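Local coordinates for protein chitinase (Paenibacillus sp. FPU-7, PDB 5GZT) that probably hydrolyses internal beta-1,4 linkages between N-acetylglucosamine units in chitin and chitodextrins, at residues B[462-466]-B[467-471]; B[643-647]-B[648-652]. All coordinates share one frame; numbering follows the deposited sequence.

Contact 1 (B[462-466]-B[467-471]); sequences TYTDS and VELTK
Val467 folds back onto Tyr463, four residues earlier, in the short turn joining helix 461-464 to helix 469-472. Both helices belong to the connection from strand 452-457 to strand 478-481 of a family 18 TIM barrel. Val467 CB lies 3.6 Å from Ser466 O, close to the peptide the chain has just left. There the side chain forks. CG2 stays between the backbone N and the carbonyl carbon and meets two parts of Tyr463: the backbone O at 3.7 Å and, at the ring, CE1. The other methyl, CG1, approaches the phenol end obliquely, 3.8 Å from Tyr463 CZ and 3.9 Å from Tyr463 OH. That makes an off-centre CH-pi contact: CG1 sits 4.2 Å from the centroid of the Tyr463 ring, 29° from its normal. Tyr463 presents the ring this way because its CG is anti to the backbone N (chi1 -177°). Phe429 of helix 425-447 touches both side chains, and Tyr517 of helix 510-519 also packs on Tyr463, so the pair is buried.

A second apolar touch spans five residues, with Leu469 CD1 reaching Thr464 CG2; the hydroxyl of Thr464 is occupied by Lys461 O. Ser466 N bonds back to Tyr463 O, closing the end of the first helical part, while Glu468 takes the N-cap position of the next helix. The OG of Ser466 also reaches back, donating to Thr462 O over 2.7 Å, tilted 32° from the carbonyl plane.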
loop_
_atom_site.group_PDB
_atom_site.type_symbol
_atom_site.label_atom_id
_atom_site.label_comp_id
_atom_site.label_asym_id
_atom_site.label_seq_id
_atom_site.Cartn_x
_atom_site.Cartn_y
_atom_site.Cartn_z
ATOM N N THR B 462 12.953 16.402 15.199
ATOM C CA THR B 462 12.993 15.788 16.540
ATOM C C THR B 462 12.926 14.281 16.474
ATOM O O THR B 462 13.715 13.571 17.121
ATOM C CB THR B 462 11.860 16.286 17.416
ATOM O OG1 THR B 462 11.887 17.715 17.450
ATOM C CG2 THR B 462 11.978 15.760 18.833
ATOM N N TYR B 463 12.020 13.769 15.667
ATOM C CA TYR B 463 11.966 12.338 15.490
ATOM C C TYR B 463 13.264 11.734 14.883
ATOM O O TYR B 463 13.715 10.717 15.349
ATOM C CB TYR B 463 10.764 11.907 14.618
ATOM C CG TYR B 463 10.681 10.416 14.499
ATOM C CD1 TYR B 463 11.360 9.778 13.527
ATOM C CD2 TYR B 463 9.950 9.624 15.436
ATOM C CE1 TYR B 463 11.356 8.381 13.434
ATOM C CE2 TYR B 463 9.940 8.232 15.347
ATOM C CZ TYR B 463 10.669 7.612 14.363
ATOM O OH TYR B 463 10.650 6.243 14.141
ATOM N N THR B 464 13.790 12.285 13.801
ATOM C CA THR B 464 15.006 11.751 13.150
ATOM C C THR B 464 16.283 11.769 14.105
ATOM O O THR B 464 17.153 10.878 14.062
ATOM C CB THR B 464 15.298 12.502 11.824
ATOM O OG1 THR B 464 15.253 13.888 12.053
ATOM C CG2 THR B 464 14.242 12.149 10.782
ATOM N N ASP B 465 16.309 12.804 14.931
ATOM C CA ASP B 465 17.273 13.011 16.023
ATOM C C ASP B 465 17.120 12.014 17.170
ATOM O O ASP B 465 18.025 11.903 17.971
ATOM C CB ASP B 465 17.099 14.402 16.627
ATOM C CG ASP B 465 17.728 15.513 15.789
ATOM O OD1 ASP B 465 18.498 15.287 14.834
ATOM O OD2 ASP B 465 17.462 16.657 16.138
ATOM N N SER B 466 15.990 11.304 17.244
ATOM C CA SER B 466 15.671 10.403 18.334
ATOM C C SER B 466 15.839 8.944 17.961
ATOM O O SER B 466 15.660 8.070 18.816
ATOM C CB SER B 466 14.226 10.648 18.796
ATOM O OG SER B 466 14.066 11.990 19.261
ATOM N N VAL B 467 16.204 8.661 16.717
ATOM C CA VAL B 467 16.358 7.288 16.276
ATOM C C VAL B 467 17.615 7.196 15.409
ATOM O O VAL B 467 18.207 8.227 15.040
ATOM C CB VAL B 467 15.120 6.741 15.494
ATOM C CG1 VAL B 467 13.818 6.877 16.283
ATOM C CG2 VAL B 467 14.960 7.466 14.174
ATOM N N GLU B 468 17.999 5.955 15.125
ATOM C CA GLU B 468 19.279 5.611 14.448
ATOM C C GLU B 468 19.012 5.097 13.056
ATOM O O GLU B 468 19.018 3.879 12.779
ATOM C CB GLU B 468 20.114 4.604 15.299
ATOM C CG GLU B 468 20.431 5.121 16.721
ATOM C CD GLU B 468 21.283 4.156 17.594
ATOM O OE1 GLU B 468 20.989 2.936 17.674
ATOM O OE2 GLU B 468 22.243 4.673 18.202
ATOM N N LEU B 469 18.748 6.049 12.155
ATOM C CA LEU B 469 18.158 5.690 10.872
ATOM C C LEU B 469 19.049 4.763 10.089
ATOM O O LEU B 469 18.596 3.723 9.544
ATOM C CB LEU B 469 17.783 6.947 10.042
ATOM C CG LEU B 469 16.691 7.825 10.643
ATOM C CD1 LEU B 469 16.655 9.158 9.938
ATOM C CD2 LEU B 469 15.355 7.122 10.524
ATOM N N THR B 470 20.326 5.130 10.027
ATOM C CA THR B 470 21.294 4.346 9.271
ATOM C C THR B 470 21.396 2.988 9.939
ATOM O O THR B 470 21.430 1.952 9.254
ATOM C CB THR B 470 22.664 5.084 9.213
ATOM O OG1 THR B 470 22.573 6.190 8.284
ATOM C CG2 THR B 470 23.781 4.123 8.762
ATOM N N LYS B 471 21.366 2.975 11.286
ATOM C CA LYS B 471 21.362 1.693 12.009
ATOM C C LYS B 471 20.130 0.833 11.866
ATOM O O LYS B 471 20.269 -0.362 11.667
ATOM C CB LYS B 471 21.724 1.880 13.467
ATOM C CG LYS B 471 23.145 2.412 13.618
ATOM C CD LYS B 471 23.636 2.358 15.056
ATOM C CE LYS B 471 24.432 3.611 15.402
ATOM N NZ LYS B 471 25.194 3.347 16.646
#

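Contact 2 (B[643-647]-B[648-652]); sequences YAKSG and TPLSV
Lys645 and Thr648 face each other across a type II beta turn, with Ser646 and Gly647 at its two corners. The turn lies in the irregular connection between helix 633-642 and strand 653-654. Its firm part is backbone: Thr648 N donates to Lys645 O over 3.2 Å. The N-H points fairly directly at the oxygen (161°), yet the nitrogen stands above the carbonyl plane, 43° out of it, so the bond does not follow a lone pair. Gly647 takes the positive phi that the third position of this turn requires, and at the other corner Ser646 OG is hydrogen-bonded to Asp194 OD1.

The side chains on the solvent side are looser. Lys645 is poorly ordered, so its contacts are those of a modelled position. With CG between the backbone N and the carbonyl carbon (chi1 70°), the chain starts out toward Thr648 and crosses it obliquely, placing Lys645 CG 3.3 Å from Thr648 OG1 and 3.5 Å from Thr648 CB. It bends at each later torsion, and the placing of its ammonium end near Leu650 is doubtful. Thr648 and Pro649 are likewise exposed, and Pro649 CD merely skirts Gly647 O at 3.9 Å.

Away from the turn the two arms spread apart, and each finds support elsewhere. Tyr643 OH is hydrogen-bonded to Gly277 O, whereas Leu650 and Val652 share backbone hydrogen bonds with Thr749 of the immunoglobulin-like domain. The connection thus runs from helix 633-642, which follows barrel strand 619-623, to that part of the chain. Between the arms the apolar touch is slight: the methyl CB of Ala644, directed toward the second arm, meets Leu650 CD2 at 4.3 Å.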
loop_
_atom_site.group_PDB
_atom_site.type_symbol
_atom_site.label_atom_id
_atom_site.label_comp_id
_atom_site.label_asym_id
_atom_site.label_seq_id
_atom_site.Cartn_x
_atom_site.Cartn_y
_atom_site.Cartn_z
ATOM N N TYR B 643 -0.706 2.523 -10.549
ATOM C CA TYR B 643 -0.753 1.439 -11.479
ATOM C C TYR B 643 -1.038 1.870 -12.933
ATOM O O TYR B 643 -1.344 1.015 -13.767
ATOM C CB TYR B 643 -1.692 0.326 -10.913
ATOM C CG TYR B 643 -0.970 -0.369 -9.787
ATOM C CD1 TYR B 643 -0.919 0.178 -8.536
ATOM C CD2 TYR B 643 -0.235 -1.542 -10.020
ATOM C CE1 TYR B 643 -0.196 -0.402 -7.519
ATOM C CE2 TYR B 643 0.518 -2.169 -9.004
ATOM C CZ TYR B 643 0.527 -1.643 -7.746
ATOM O OH TYR B 643 1.318 -2.221 -6.756
ATOM N N ALA B 644 -0.933 3.168 -13.242
ATOM C CA ALA B 644 -1.185 3.646 -14.582
ATOM C C ALA B 644 -0.101 3.136 -15.581
ATOM O O ALA B 644 1.098 3.178 -15.299
ATOM C CB ALA B 644 -1.194 5.164 -14.594
ATOM N N LYS B 645 -0.535 2.658 -16.742
ATOM C CA LYS B 645 0.399 2.282 -17.836
ATOM C C LYS B 645 1.277 3.474 -18.277
ATOM O O LYS B 645 0.750 4.538 -18.660
ATOM C CB LYS B 645 -0.350 1.604 -19.035
ATOM C CG LYS B 645 -1.291 2.456 -19.927
ATOM C CD LYS B 645 -2.690 2.772 -19.345
ATOM C CE LYS B 645 -2.786 4.127 -18.603
ATOM N NZ LYS B 645 -3.645 4.136 -17.380
ATOM N N SER B 646 2.607 3.327 -18.163
ATOM C CA SER B 646 3.531 4.318 -18.748
ATOM C C SER B 646 3.201 4.460 -20.253
ATOM O O SER B 646 2.709 3.509 -20.931
ATOM C CB SER B 646 5.023 3.982 -18.537
ATOM O OG SER B 646 5.464 4.369 -17.246
ATOM N N GLY B 647 3.369 5.689 -20.732
ATOM C CA GLY B 647 2.998 6.038 -22.100
ATOM C C GLY B 647 1.542 6.333 -22.421
ATOM O O GLY B 647 1.300 6.838 -23.515
ATOM N N THR B 648 0.580 6.006 -21.531
ATOM C CA THR B 648 -0.828 6.464 -21.724
ATOM C C THR B 648 -1.312 7.350 -20.564
ATOM O O THR B 648 -1.519 6.864 -19.443
ATOM C CB THR B 648 -1.833 5.326 -21.930
ATOM O OG1 THR B 648 -1.207 4.276 -22.685
ATOM C CG2 THR B 648 -3.114 5.871 -22.648
ATOM N N PRO B 649 -1.465 8.644 -20.829
ATOM C CA PRO B 649 -1.994 9.485 -19.771
ATOM C C PRO B 649 -3.471 9.124 -19.454
ATOM O O PRO B 649 -4.208 8.575 -20.326
ATOM C CB PRO B 649 -1.832 10.904 -20.311
ATOM C CG PRO B 649 -1.044 10.781 -21.582
ATOM C CD PRO B 649 -1.284 9.394 -22.084
ATOM N N LEU B 650 -3.829 9.368 -18.196
ATOM C CA LEU B 650 -5.167 9.150 -17.727
ATOM C C LEU B 650 -6.084 10.180 -18.387
ATOM O O LEU B 650 -5.742 11.337 -18.531
ATOM C CB LEU B 650 -5.194 9.244 -16.204
ATOM C CG LEU B 650 -4.345 8.220 -15.452
ATOM C CD1 LEU B 650 -4.153 8.529 -13.954
ATOM C CD2 LEU B 650 -4.983 6.859 -15.636
ATOM N N SER B 651 -7.230 9.712 -18.867
ATOM C CA SER B 651 -8.341 10.522 -19.291
ATOM C C SER B 651 -9.217 11.043 -18.139
ATOM O O SER B 651 -9.495 10.356 -17.222
ATOM C CB SER B 651 -9.277 9.638 -20.165
ATOM O OG SER B 651 -8.790 9.749 -21.475
ATOM N N VAL B 652 -9.712 12.256 -18.244
ATOM C CA VAL B 652 -10.761 12.704 -17.361
ATOM C C VAL B 652 -11.961 11.752 -17.638
ATOM O O VAL B 652 -12.175 11.356 -18.783
ATOM C CB VAL B 652 -11.126 14.147 -17.655
ATOM C CG1 VAL B 652 -12.335 14.606 -16.814
ATOM C CG2 VAL B 652 -9.971 15.137 -17.374
#

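Contact 1 closes before contact 2 opens along the chain, and the two do not touch: their centres are 38 Å apart and their nearest atoms about 24 Å. Contact 1 is a buried contact in a turn within the first family 18 barrel. Residues 643-652 instead make a surface turn on the way toward the immunoglobulin-like region, nearer the middle of the chain, about 16 Å from its centre against 28 Å for contact 1. Both are local contacts within one continuous stretch of chain. Neither supplies a ligand to the sodium ion, which is bound by Glu44, Thr50, Phe52 and Ser72 among the parallel strands near the N-terminus.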